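Local atomic coordinates of DNA helicase RecQ (Deinococcus radiodurans, PDB entry 4Q48), a protein that probably couples ATP hydrolysis to 3'-5' translocation that unwinds duplex DNA, this chain being the catalytic core of the longer protein. Residues T380-V385 with N400-L405; Y214-K219 with M338-S343; L311-S316 with A371-C376; R409-T414 with L507-D512. All blocks are in the same frame, centred on the assembly; numbering follows the deposited sequence.

Overall arrangement
Followed from the N terminus, the chain first passes through the DEAD/DEAH box helicase region and then opens contact 2 at 214-219, on an edge strand of the second parallel sheet. Contact 3 opens at 311-316 before contact 2 closes at 338-343, and it closes in turn at 371-376, so these two cross and bind the sheet to helix 359-376. Contact 1 follows in series, a short loop from 380-385 to 400-405 drawn together round zinc; it touches contacts 2, 3 and 4. Last comes contact 4, whose strands 410-412 and 508-510 bracket most of the RQC region. Contacts 2 and 4 lie about 19 Å apart, centre to centre, without touching.

Contact 1: T380-V385 with N400-L405; sequences TCRRQV and NCDVCL. With ZN (zinc ion), chain C.
Cys-381, Cys-401 and Cys-404 illustrate how a metal can set the spacing of two helix starts: all three turn their SG atoms inward onto one zinc ion, Cys-401 SG at 2.3 Å from it, and Cys-398 supplies the fourth thiolate of this Cys4 site. Two of these sulfurs also cap helix starts, Cys-381 SG accepting from Gln-384 N and Cys-401 SG from Cys-404 N at 3.3 Å. A weak bond from Arg-382 N also reaches Cys-401 SG, which probably helps to spread the thiolate charge. Beside the metal, the Arg-382 chain bends at chi3 (92°) and brings NH1 to Asp-402 OD1, 3.0 Å away, in a nearly straight salt bridge on the syn side of the carboxylate; the two planes stand 57° apart. Val-403 crosses this chain at about a right angle, its CG2 lying obliquely against the guanidinium. The Arg-383 guanidinium and Asn-400 amide planes are nearly parallel but not stacked: the guanidinium edge sends NH2 to the backbone O of Asn-400, from above the carbonyl plane, and to Ile-212 O, while Asn-400 OD1 bonds Gln-213 NE2. Shortening Arg-382 to an alanine is likely to leave the Asp-402 carboxylate without its charged mate across the contact. Helix 359-376 flanks the site through Tyr-375, which meets Arg-382 by cation-pi contact, while strand 212-218 receives Asp-402 OD2 at Val-216 N.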
loop_
_atom_site.group_PDB
_atom_site.type_symbol
_atom_site.label_atom_id
_atom_site.label_comp_id
_atom_site.label_asym_id
_atom_site.label_seq_id
_atom_site.Cartn_x
_atom_site.Cartn_y
_atom_site.Cartn_z
ATOM N N THR A 380 8.619 -14.672 11.512
ATOM C CA THR A 380 7.648 -15.570 10.924
ATOM C C THR A 380 7.393 -15.094 9.509
ATOM O O THR A 380 7.747 -13.974 9.172
ATOM C CB THR A 380 6.332 -15.586 11.753
ATOM O OG1 THR A 380 5.855 -14.230 11.951
ATOM C CG2 THR A 380 6.583 -16.205 13.122
ATOM N N CYS A 381 6.781 -15.949 8.702
ATOM C CA CYS A 381 6.446 -15.698 7.283
ATOM C C CYS A 381 6.470 -14.243 6.822
ATOM O O CYS A 381 5.736 -13.414 7.373
ATOM C CB CYS A 381 5.068 -16.280 7.016
ATOM S SG CYS A 381 4.465 -16.158 5.316
ATOM N N ARG A 382 7.327 -13.920 5.850
ATOM C CA ARG A 382 7.413 -12.544 5.339
ATOM C C ARG A 382 6.126 -12.100 4.678
ATOM O O ARG A 382 5.753 -10.943 4.786
ATOM C CB ARG A 382 8.493 -12.373 4.284
ATOM C CG ARG A 382 9.783 -12.995 4.561
ATOM C CD ARG A 382 10.785 -12.301 3.722
ATOM N NE ARG A 382 11.308 -11.241 4.543
ATOM C CZ ARG A 382 12.329 -11.415 5.361
ATOM N NH1 ARG A 382 12.938 -12.598 5.408
ATOM N NH2 ARG A 382 12.746 -10.409 6.106
ATOM N N ARG A 383 5.492 -13.019 3.946
ATOM C CA ARG A 383 4.331 -12.690 3.132
ATOM C C ARG A 383 3.206 -12.190 4.036
ATOM O O ARG A 383 2.650 -11.129 3.789
ATOM C CB ARG A 383 3.869 -13.903 2.309
ATOM C CG ARG A 383 3.027 -13.555 1.078
ATOM C CD ARG A 383 2.577 -14.772 0.314
ATOM N NE ARG A 383 3.692 -15.488 -0.280
ATOM C CZ ARG A 383 4.124 -15.294 -1.524
ATOM N NH1 ARG A 383 3.510 -14.403 -2.289
ATOM N NH2 ARG A 383 5.155 -15.997 -2.007
ATOM N N GLN A 384 2.946 -12.913 5.128
ATOM C CA GLN A 384 1.961 -12.487 6.113
ATOM C C GLN A 384 2.209 -11.051 6.568
ATOM O O GLN A 384 1.266 -10.249 6.614
ATOM C CB GLN A 384 1.944 -13.412 7.326
ATOM C CG GLN A 384 1.149 -14.689 7.123
ATOM C CD GLN A 384 1.243 -15.658 8.300
ATOM O OE1 GLN A 384 2.235 -15.690 9.039
ATOM N NE2 GLN A 384 0.212 -16.474 8.461
ATOM N N VAL A 385 3.454 -10.707 6.877
ATOM C CA VAL A 385 3.759 -9.357 7.343
ATOM C C VAL A 385 3.515 -8.322 6.262
ATOM O O VAL A 385 2.982 -7.248 6.540
ATOM C CB VAL A 385 5.216 -9.244 7.838
ATOM C CG1 VAL A 385 5.651 -7.778 7.984
ATOM C CG2 VAL A 385 5.420 -10.013 9.157
ATOM N N ASN A 400 6.219 -20.104 0.696
ATOM C CA ASN A 400 6.974 -19.664 -0.461
ATOM C C ASN A 400 7.708 -18.366 -0.148
ATOM O O ASN A 400 7.774 -17.460 -0.977
ATOM C CB ASN A 400 6.066 -19.472 -1.664
ATOM C CG ASN A 400 6.824 -19.540 -2.974
ATOM O OD1 ASN A 400 7.743 -20.356 -3.123
ATOM N ND2 ASN A 400 6.468 -18.663 -3.930
ATOM N N CYS A 401 8.291 -18.286 1.041
ATOM C CA CYS A 401 9.171 -17.168 1.349
ATOM C C CYS A 401 10.389 -17.713 2.092
ATOM O O CYS A 401 10.359 -18.849 2.590
ATOM C CB CYS A 401 8.441 -16.095 2.164
ATOM S SG CYS A 401 8.141 -16.539 3.848
ATOM N N ASP A 402 11.477 -16.946 2.110
ATOM C CA ASP A 402 12.696 -17.450 2.717
ATOM C C ASP A 402 12.541 -17.728 4.205
ATOM O O ASP A 402 13.149 -18.654 4.713
ATOM C CB ASP A 402 13.859 -16.503 2.466
ATOM C CG ASP A 402 13.625 -15.127 3.018
ATOM O OD1 ASP A 402 12.491 -14.834 3.490
ATOM O OD2 ASP A 402 14.581 -14.324 2.940
ATOM N N VAL A 403 11.707 -16.966 4.901
ATOM C CA VAL A 403 11.457 -17.246 6.310
ATOM C C VAL A 403 10.746 -18.582 6.503
ATOM O O VAL A 403 11.148 -19.389 7.346
ATOM C CB VAL A 403 10.605 -16.125 6.951
ATOM C CG1 VAL A 403 10.054 -16.548 8.310
ATOM C CG2 VAL A 403 11.411 -14.836 7.043
ATOM N N CYS A 404 9.704 -18.813 5.698
ATOM C CA CYS A 404 8.932 -20.059 5.726
ATOM C C CYS A 404 9.806 -21.282 5.399
ATOM O O CYS A 404 9.723 -22.315 6.069
ATOM C CB CYS A 404 7.762 -19.980 4.743
ATOM S SG CYS A 404 6.248 -19.410 5.417
ATOM N N LEU A 405 10.657 -21.143 4.379
ATOM C CA LEU A 405 11.436 -22.259 3.862
ATOM C C LEU A 405 12.715 -22.492 4.668
ATOM O O LEU A 405 13.184 -23.619 4.809
ATOM C CB LEU A 405 11.790 -22.023 2.373
ATOM C CG LEU A 405 10.657 -21.922 1.344
ATOM C CD1 LEU A 405 11.138 -21.379 -0.020
ATOM C CD2 LEU A 405 9.950 -23.258 1.193
HETATM ZN ZN ZN C . 6.027 -17.436 4.084
#

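Contact 2: Y214-K219 with M338-S343; sequences YRVGLK and MVYGLS
Gly-217 N donates to Met-338 O over 2.7 Å, the shortest hydrogen bond between 214-219 and 338-343. Val-216 CA offers its hydrogen to the same carbonyl, a secondary contact of 3.2 Å. From there the ladder alternates in the way of parallel strands: Met-338 N gives to Arg-215 O, Tyr-340 N to Gly-217 O, and Lys-219 N to Tyr-340 O at 2.8 Å. The pairing joins strand 212-218, at the edge of the sheet, to strand 334-340 in the second RecA-like domain of the helicase, where the first strand in sequence lies beside the last. Val-216 and Met-338 share one face and point the same way; CG of Met-338 is anti to its own N (chi1 169°), and the bend at chi3 (72°) turns CE onto Val-216 CG2 at 3.6 Å. Tyr-340 approaches Val-216 CG1 obliquely with CE1. At the far end Leu-218 CD1 meets Leu-342 CD1 at 4.0 Å, the two side chains roughly perpendicular. Lys-219 lays CB against the Tyr-340 carbonyl, while NZ goes to Leu-311 O and the carboxylate of Asp-344.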
loop_
_atom_site.group_PDB
_atom_site.type_symbol
_atom_site.label_atom_id
_atom_site.label_comp_id
_atom_site.label_asym_id
_atom_site.label_seq_id
_atom_site.Cartn_x
_atom_site.Cartn_y
_atom_site.Cartn_z
ATOM N N TYR A 214 9.223 -14.487 -1.907
ATOM C CA TYR A 214 9.894 -13.314 -1.296
ATOM C C TYR A 214 11.137 -13.670 -0.459
ATOM O O TYR A 214 11.102 -14.581 0.379
ATOM C CB TYR A 214 8.908 -12.507 -0.441
ATOM C CG TYR A 214 7.796 -11.898 -1.264
ATOM C CD1 TYR A 214 7.937 -10.648 -1.861
ATOM C CD2 TYR A 214 6.616 -12.603 -1.476
ATOM C CE1 TYR A 214 6.917 -10.106 -2.623
ATOM C CE2 TYR A 214 5.608 -12.088 -2.251
ATOM C CZ TYR A 214 5.753 -10.839 -2.819
ATOM O OH TYR A 214 4.714 -10.353 -3.577
ATOM N N ARG A 215 12.240 -12.977 -0.742
ATOM C CA ARG A 215 13.478 -13.149 0.006
ATOM C C ARG A 215 14.163 -11.846 0.362
ATOM O O ARG A 215 14.389 -10.986 -0.499
ATOM C CB ARG A 215 14.485 -13.990 -0.764
ATOM C CG ARG A 215 14.098 -15.431 -1.012
ATOM C CD ARG A 215 15.269 -16.107 -1.697
ATOM N NE ARG A 215 14.793 -17.098 -2.641
ATOM C CZ ARG A 215 15.546 -17.634 -3.584
ATOM N NH1 ARG A 215 16.806 -17.248 -3.693
ATOM N NH2 ARG A 215 15.022 -18.529 -4.413
ATOM N N VAL A 216 14.529 -11.737 1.636
ATOM C CA VAL A 216 15.335 -10.632 2.128
ATOM C C VAL A 216 16.492 -11.253 2.908
ATOM O O VAL A 216 16.305 -12.222 3.627
ATOM C CB VAL A 216 14.515 -9.672 3.023
ATOM C CG1 VAL A 216 15.363 -8.520 3.464
ATOM C CG2 VAL A 216 13.269 -9.167 2.286
ATOM N N GLY A 217 17.695 -10.729 2.742
ATOM C CA GLY A 217 18.835 -11.268 3.449
ATOM C C GLY A 217 19.890 -10.193 3.625
ATOM O O GLY A 217 19.741 -9.068 3.095
ATOM N N LEU A 218 20.986 -10.552 4.304
ATOM C CA LEU A 218 22.001 -9.572 4.703
ATOM C C LEU A 218 22.962 -9.251 3.567
ATOM O O LEU A 218 23.459 -10.145 2.925
ATOM C CB LEU A 218 22.776 -10.109 5.919
ATOM C CG LEU A 218 24.033 -9.329 6.330
ATOM C CD1 LEU A 218 23.710 -7.884 6.547
ATOM C CD2 LEU A 218 24.714 -9.925 7.567
ATOM N N LYS A 219 23.216 -7.964 3.332
ATOM C CA LYS A 219 24.146 -7.518 2.281
ATOM C C LYS A 219 25.572 -7.946 2.573
ATOM O O LYS A 219 26.069 -7.714 3.667
ATOM C CB LYS A 219 24.074 -6.000 2.125
ATOM C CG LYS A 219 24.963 -5.432 1.044
ATOM C CD LYS A 219 24.188 -4.502 0.134
ATOM C CE LYS A 219 23.955 -3.188 0.737
ATOM N NZ LYS A 219 23.077 -2.368 -0.142
ATOM N N MET A 338 16.244 -9.566 -2.138
ATOM C CA MET A 338 16.775 -8.293 -1.632
ATOM C C MET A 338 17.806 -8.481 -0.512
ATOM O O MET A 338 17.638 -9.274 0.434
ATOM C CB MET A 338 15.653 -7.372 -1.141
ATOM C CG MET A 338 16.146 -6.141 -0.351
ATOM S SD MET A 338 14.878 -4.918 0.101
ATOM C CE MET A 338 13.972 -5.765 1.378
ATOM N N VAL A 339 18.878 -7.713 -0.630
ATOM C CA VAL A 339 19.870 -7.652 0.416
ATOM C C VAL A 339 20.001 -6.212 0.866
ATOM O O VAL A 339 19.898 -5.271 0.084
ATOM C CB VAL A 339 21.255 -8.189 -0.032
ATOM C CG1 VAL A 339 21.278 -9.727 -0.067
ATOM C CG2 VAL A 339 21.698 -7.537 -1.353
ATOM N N TYR A 340 20.207 -6.056 2.157
ATOM C CA TYR A 340 20.394 -4.753 2.725
ATOM C C TYR A 340 21.322 -4.987 3.904
ATOM O O TYR A 340 21.409 -6.107 4.435
ATOM C CB TYR A 340 19.049 -4.136 3.143
ATOM C CG TYR A 340 18.535 -4.639 4.473
ATOM C CD1 TYR A 340 18.029 -5.920 4.610
ATOM C CD2 TYR A 340 18.555 -3.817 5.596
ATOM C CE1 TYR A 340 17.576 -6.363 5.834
ATOM C CE2 TYR A 340 18.103 -4.250 6.809
ATOM C CZ TYR A 340 17.630 -5.513 6.924
ATOM O OH TYR A 340 17.197 -5.924 8.144
ATOM N N GLY A 341 22.032 -3.947 4.306
ATOM C CA GLY A 341 22.906 -4.064 5.448
ATOM C C GLY A 341 22.800 -2.934 6.448
ATOM O O GLY A 341 21.998 -1.995 6.300
ATOM N N LEU A 342 23.526 -3.137 7.542
ATOM C CA LEU A 342 24.508 -2.167 8.013
ATOM C C LEU A 342 24.242 -0.691 7.753
ATOM O O LEU A 342 23.470 -0.003 8.429
ATOM C CB LEU A 342 25.852 -2.463 7.299
ATOM C CG LEU A 342 26.902 -3.530 7.590
ATOM C CD1 LEU A 342 26.383 -4.951 7.310
ATOM C CD2 LEU A 342 28.109 -3.202 6.730
ATOM N N SER A 343 24.947 -0.268 6.705
ATOM C CA SER A 343 25.078 1.085 6.238
ATOM C C SER A 343 23.856 1.596 5.511
ATOM O O SER A 343 23.666 2.815 5.405
ATOM C CB SER A 343 26.291 1.173 5.307
ATOM O OG SER A 343 26.051 0.465 4.099
#

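Contact 3: L311-S316 with A371-C376; sequences LDLPKS and ALLTYC
Leu-372 and Pro-314 show how one extended methyl branch can carry much of the contact between a helix and a loop. The leucine has its CG anti to the backbone N (chi1 -175°), and chi2 of 48° leaves CD2 as the outstretched branch. That methyl arrives obliquely at the proline, 3.8 Å from Pro-314 CD and 3.4 Å from Pro-314 O, with Ser-316 N a little farther on. Leu-313 takes the other common leucine shape: CG lies beside the backbone N (chi1 -81°) and CD1 is extended, which sends its two methyls to different residues of the helix. CD2 of Leu-313 reaches Cys-376 SG at 4.1 Å and Leu-372 CD2 more loosely, whereas Leu-313 CD1 goes to Leu-373 CD2 at 4.4 Å. The three helix side chains concerned sit one turn apart or next to each other, and no hydrogen bond links the segments; this modest apolar contact, burying 213 Å² in all, joins a loop of the helicase C-terminal region to a helix of the RecQ zinc-binding region, away from the annotated sites. Ser-316, meanwhile, directs its OG to Gly-319 N and caps the helix that the loop leads into. Seen in the fold, the loop leaves strand 305-310 and enters helix 317-324, from which Met-317 packs on Leu-372. Strand 334-340 packs on both partners, with Tyr-340 on Leu-313 and Met-338 on Pro-314 and Cys-376.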
loop_
_atom_site.group_PDB
_atom_site.type_symbol
_atom_site.label_atom_id
_atom_site.label_comp_id
_atom_site.label_asym_id
_atom_site.label_seq_id
_atom_site.Cartn_x
_atom_site.Cartn_y
_atom_site.Cartn_z
ATOM N N LEU A 311 19.112 -4.073 -4.409
ATOM C CA LEU A 311 20.484 -4.029 -3.928
ATOM C C LEU A 311 20.613 -2.904 -2.912
ATOM O O LEU A 311 21.683 -2.670 -2.332
ATOM C CB LEU A 311 21.436 -3.823 -5.101
ATOM C CG LEU A 311 21.785 -5.119 -5.828
ATOM C CD1 LEU A 311 22.606 -4.843 -7.081
ATOM C CD2 LEU A 311 22.499 -6.087 -4.923
ATOM N N ASP A 312 19.494 -2.220 -2.694
ATOM C CA ASP A 312 19.371 -1.209 -1.657
ATOM C C ASP A 312 17.945 -1.256 -1.131
ATOM O O ASP A 312 17.056 -1.845 -1.761
ATOM C CB ASP A 312 19.677 0.216 -2.167
ATOM C CG ASP A 312 21.072 0.369 -2.723
ATOM O OD1 ASP A 312 22.054 0.140 -1.980
ATOM O OD2 ASP A 312 21.181 0.759 -3.908
ATOM N N LEU A 313 17.730 -0.650 0.030
ATOM C CA LEU A 313 16.395 -0.557 0.583
ATOM C C LEU A 313 15.521 0.311 -0.294
ATOM O O LEU A 313 15.936 1.396 -0.718
ATOM C CB LEU A 313 16.437 -0.002 1.990
ATOM C CG LEU A 313 16.784 -1.006 3.073
ATOM C CD1 LEU A 313 16.770 -0.281 4.417
ATOM C CD2 LEU A 313 15.798 -2.159 3.040
ATOM N N PRO A 314 14.294 -0.149 -0.556
ATOM C CA PRO A 314 13.323 0.694 -1.246
ATOM C C PRO A 314 12.930 1.854 -0.339
ATOM O O PRO A 314 13.330 1.843 0.819
ATOM C CB PRO A 314 12.145 -0.243 -1.477
ATOM C CG PRO A 314 12.587 -1.583 -1.021
ATOM C CD PRO A 314 13.693 -1.404 -0.089
ATOM N N LYS A 315 12.156 2.817 -0.830
ATOM C CA LYS A 315 11.781 3.954 0.009
ATOM C C LYS A 315 10.603 3.619 0.931
ATOM O O LYS A 315 10.382 4.278 1.942
ATOM C CB LYS A 315 11.432 5.181 -0.846
ATOM C CG LYS A 315 12.407 5.447 -1.990
ATOM C CD LYS A 315 12.520 6.956 -2.297
ATOM C CE LYS A 315 13.075 7.270 -3.708
ATOM N NZ LYS A 315 12.500 8.464 -4.436
ATOM N N SER A 316 9.846 2.593 0.581
ATOM C CA SER A 316 8.706 2.207 1.381
ATOM C C SER A 316 8.205 0.804 1.053
ATOM O O SER A 316 8.628 0.198 0.063
ATOM C CB SER A 316 7.591 3.216 1.168
ATOM O OG SER A 316 7.175 3.195 -0.184
ATOM N N ALA A 371 8.069 0.408 9.232
ATOM C CA ALA A 371 7.278 -0.615 8.631
ATOM C C ALA A 371 8.205 -1.521 7.829
ATOM O O ALA A 371 8.210 -2.747 8.023
ATOM C CB ALA A 371 6.232 -0.020 7.761
ATOM N N LEU A 372 9.030 -0.911 6.975
ATOM C CA LEU A 372 9.863 -1.673 6.066
ATOM C C LEU A 372 10.853 -2.580 6.811
ATOM O O LEU A 372 10.932 -3.786 6.549
ATOM C CB LEU A 372 10.599 -0.713 5.133
ATOM C CG LEU A 372 11.447 -1.330 4.021
ATOM C CD1 LEU A 372 10.662 -2.400 3.272
ATOM C CD2 LEU A 372 11.834 -0.231 3.064
ATOM N N LEU A 373 11.556 -1.996 7.781
ATOM C CA LEU A 373 12.469 -2.729 8.651
ATOM C C LEU A 373 11.773 -3.861 9.411
ATOM O O LEU A 373 12.330 -4.950 9.581
ATOM C CB LEU A 373 13.142 -1.767 9.629
ATOM C CG LEU A 373 14.194 -0.844 9.008
ATOM C CD1 LEU A 373 14.862 -0.002 10.062
ATOM C CD2 LEU A 373 15.246 -1.661 8.308
ATOM N N THR A 374 10.553 -3.621 9.868
ATOM C CA THR A 374 9.810 -4.674 10.545
ATOM C C THR A 374 9.562 -5.844 9.595
ATOM O O THR A 374 9.658 -6.999 10.002
ATOM C CB THR A 374 8.528 -4.124 11.117
ATOM O OG1 THR A 374 8.883 -3.204 12.150
ATOM C CG2 THR A 374 7.679 -5.202 11.705
ATOM N N TYR A 375 9.264 -5.550 8.326
ATOM C CA TYR A 375 9.110 -6.597 7.316
ATOM C C TYR A 375 10.446 -7.289 7.063
ATOM O O TYR A 375 10.503 -8.517 6.984
ATOM C CB TYR A 375 8.526 -6.037 6.015
ATOM C CG TYR A 375 8.671 -6.947 4.816
ATOM C CD1 TYR A 375 7.932 -8.117 4.709
ATOM C CD2 TYR A 375 9.545 -6.631 3.787
ATOM C CE1 TYR A 375 8.064 -8.952 3.619
ATOM C CE2 TYR A 375 9.688 -7.458 2.695
ATOM C CZ TYR A 375 8.932 -8.614 2.611
ATOM O OH TYR A 375 9.056 -9.429 1.506
ATOM N N CYS A 376 11.524 -6.521 6.939
ATOM C CA CYS A 376 12.835 -7.131 6.704
ATOM C C CYS A 376 13.215 -8.113 7.814
ATOM O O CYS A 376 13.905 -9.095 7.574
ATOM C CB CYS A 376 13.924 -6.057 6.540
ATOM S SG CYS A 376 13.753 -5.067 5.001
#

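Contact 4: R409-T414 with L507-D512; sequences RVRDLT and LLLRED
Arg-411 and Leu-509 form the hydrogen-bonded pair at the middle of a two-stranded antiparallel ladder, with Arg-411 N 2.8 Å from Leu-509 O and the return bond from Leu-509 N to Arg-411 O. Glu-511 N to Arg-409 O and Leu-413 N to Leu-507 O extend it in both directions. A second set of polar bonds is made by side chains. With OG1 beside its backbone N (chi1 -61°), Thr-414 can give both OG1 and N to Asp-412 OD1, each at 2.7 Å; the bond from N makes an Asx turn at the start of helix 414-426. The same OG1 accepts from Leu-507 N at 2.9 Å. A valine replacing Thr-414 would probably leave Leu-507 N without this acceptor and Asp-412 OD1 with one donor fewer. Apolar contacts form two groups: Val-410 CG2 meets Leu-508 CD1 at 3.8 Å, and Leu-413 CD1 meets Leu-509 CD1. Leu-413 CD1 also sits over one face of the Arg-411 guanidinium, toward its rim. Charges play a looser part, for Arg-411 NE and Glu-511 OE2 stay 4.4 Å apart, beyond a salt bridge. In this RQC region, of the winged-helix kind, the chemistry suggests that the two strands are held mainly by backbone bonds and apolar contacts, with one threonine hydroxyl bridging ladder and helix start and the Arg-411 and Glu-511 charges near each other but unbridged.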
loop_
_atom_site.group_PDB
_atom_site.type_symbol
_atom_site.label_atom_id
_atom_site.label_comp_id
_atom_site.label_asym_id
_atom_site.label_seq_id
_atom_site.Cartn_x
_atom_site.Cartn_y
_atom_site.Cartn_z
ATOM N N ARG A 409 16.311 -18.948 13.819
ATOM C CA ARG A 409 16.149 -19.334 15.220
ATOM C C ARG A 409 15.425 -18.193 15.940
ATOM O O ARG A 409 15.744 -16.997 15.745
ATOM C CB ARG A 409 17.475 -19.674 15.894
ATOM C CG ARG A 409 18.474 -20.412 15.009
ATOM C CD ARG A 409 19.745 -20.873 15.762
ATOM N NE ARG A 409 19.446 -21.582 17.010
ATOM C CZ ARG A 409 19.916 -21.234 18.207
ATOM N NH1 ARG A 409 20.709 -20.167 18.330
ATOM N NH2 ARG A 409 19.588 -21.953 19.281
ATOM N N VAL A 410 14.408 -18.552 16.725
ATOM C CA VAL A 410 13.575 -17.529 17.324
ATOM C C VAL A 410 13.532 -17.546 18.848
ATOM O O VAL A 410 13.546 -18.588 19.491
ATOM C CB VAL A 410 12.132 -17.621 16.786
ATOM C CG1 VAL A 410 12.099 -17.284 15.301
ATOM C CG2 VAL A 410 11.531 -18.988 17.051
ATOM N N ARG A 411 13.486 -16.355 19.417
ATOM C CA ARG A 411 13.146 -16.214 20.818
ATOM C C ARG A 411 11.616 -16.121 20.990
ATOM O O ARG A 411 10.947 -15.374 20.272
ATOM C CB ARG A 411 13.828 -14.979 21.391
ATOM C CG ARG A 411 15.287 -14.908 21.053
ATOM C CD ARG A 411 15.787 -13.529 21.309
ATOM N NE ARG A 411 15.355 -13.046 22.618
ATOM C CZ ARG A 411 15.320 -11.757 22.955
ATOM N NH1 ARG A 411 15.673 -10.832 22.058
ATOM N NH2 ARG A 411 14.917 -11.396 24.174
ATOM N N ASP A 412 11.062 -16.886 21.928
ATOM C CA ASP A 412 9.626 -16.840 22.160
ATOM C C ASP A 412 9.358 -15.852 23.302
ATOM O O ASP A 412 9.808 -16.048 24.425
ATOM C CB ASP A 412 9.047 -18.214 22.495
ATOM C CG ASP A 412 7.529 -18.202 22.557
ATOM O OD1 ASP A 412 6.976 -17.142 22.929
ATOM O OD2 ASP A 412 6.874 -19.247 22.260
ATOM N N LEU A 413 8.625 -14.787 23.004
ATOM C CA LEU A 413 8.330 -13.785 24.003
ATOM C C LEU A 413 6.818 -13.623 24.130
ATOM O O LEU A 413 6.329 -12.590 24.540
ATOM C CB LEU A 413 9.005 -12.463 23.653
ATOM C CG LEU A 413 10.491 -12.448 23.974
ATOM C CD1 LEU A 413 11.144 -11.230 23.381
ATOM C CD2 LEU A 413 10.655 -12.450 25.466
ATOM N N THR A 414 6.097 -14.674 23.762
ATOM C CA THR A 414 4.643 -14.725 23.819
ATOM C C THR A 414 4.099 -14.410 25.217
ATOM O O THR A 414 3.142 -13.668 25.368
ATOM C CB THR A 414 4.166 -16.109 23.375
ATOM O OG1 THR A 414 4.590 -16.359 22.018
ATOM C CG2 THR A 414 2.676 -16.242 23.532
ATOM N N LEU A 507 4.465 -14.349 19.979
ATOM C CA LEU A 507 5.374 -13.253 19.628
ATOM C C LEU A 507 6.812 -13.751 19.495
ATOM O O LEU A 507 7.407 -14.141 20.486
ATOM C CB LEU A 507 5.333 -12.161 20.675
ATOM C CG LEU A 507 6.339 -11.053 20.429
ATOM C CD1 LEU A 507 6.009 -10.369 19.107
ATOM C CD2 LEU A 507 6.369 -10.063 21.580
ATOM N N LEU A 508 7.370 -13.787 18.285
ATOM C CA LEU A 508 8.743 -14.282 18.103
ATOM C C LEU A 508 9.689 -13.206 17.591
ATOM O O LEU A 508 9.436 -12.586 16.575
ATOM C CB LEU A 508 8.768 -15.464 17.137
ATOM C CG LEU A 508 7.730 -16.582 17.355
ATOM C CD1 LEU A 508 7.968 -17.783 16.439
ATOM C CD2 LEU A 508 7.706 -17.032 18.810
ATOM N N LEU A 509 10.823 -13.047 18.257
ATOM C CA LEU A 509 11.908 -12.226 17.758
ATOM C C LEU A 509 13.028 -13.134 17.196
ATOM O O LEU A 509 13.170 -14.313 17.594
ATOM C CB LEU A 509 12.459 -11.325 18.860
ATOM C CG LEU A 509 11.769 -9.984 19.146
ATOM C CD1 LEU A 509 10.340 -10.157 19.710
ATOM C CD2 LEU A 509 12.610 -9.149 20.071
ATOM N N ARG A 510 13.786 -12.610 16.232
ATOM C CA ARG A 510 14.951 -13.334 15.712
ATOM C C ARG A 510 15.938 -13.520 16.837
ATOM O O ARG A 510 16.085 -12.603 17.654
ATOM C CB ARG A 510 15.576 -12.573 14.565
ATOM C CG ARG A 510 14.988 -12.976 13.261
ATOM C CD ARG A 510 15.401 -12.024 12.183
ATOM N NE ARG A 510 14.893 -12.514 10.909
ATOM C CZ ARG A 510 15.598 -13.234 10.041
ATOM N NH1 ARG A 510 16.882 -13.509 10.280
ATOM N NH2 ARG A 510 15.013 -13.646 8.919
ATOM N N GLU A 511 16.592 -14.689 16.902
ATOM C CA GLU A 511 17.566 -14.962 17.974
ATOM C C GLU A 511 18.756 -14.007 18.014
ATOM O O GLU A 511 19.179 -13.662 19.106
ATOM C CB GLU A 511 18.057 -16.403 17.904
ATOM C CG GLU A 511 18.797 -16.918 19.163
ATOM C CD GLU A 511 17.892 -17.169 20.378
ATOM O OE1 GLU A 511 17.184 -18.207 20.429
ATOM O OE2 GLU A 511 17.913 -16.339 21.304
ATOM N N ASP A 512 19.252 -13.545 16.859
ATOM C CA ASP A 512 20.311 -12.495 16.777
ATOM C C ASP A 512 21.102 -12.152 18.067
ATOM O O ASP A 512 22.313 -11.854 18.037
ATOM C CB ASP A 512 19.715 -11.195 16.225
ATOM C CG ASP A 512 19.691 -11.174 14.719
ATOM O OD1 ASP A 512 19.905 -12.264 14.141
ATOM O OD2 ASP A 512 19.449 -10.091 14.128
#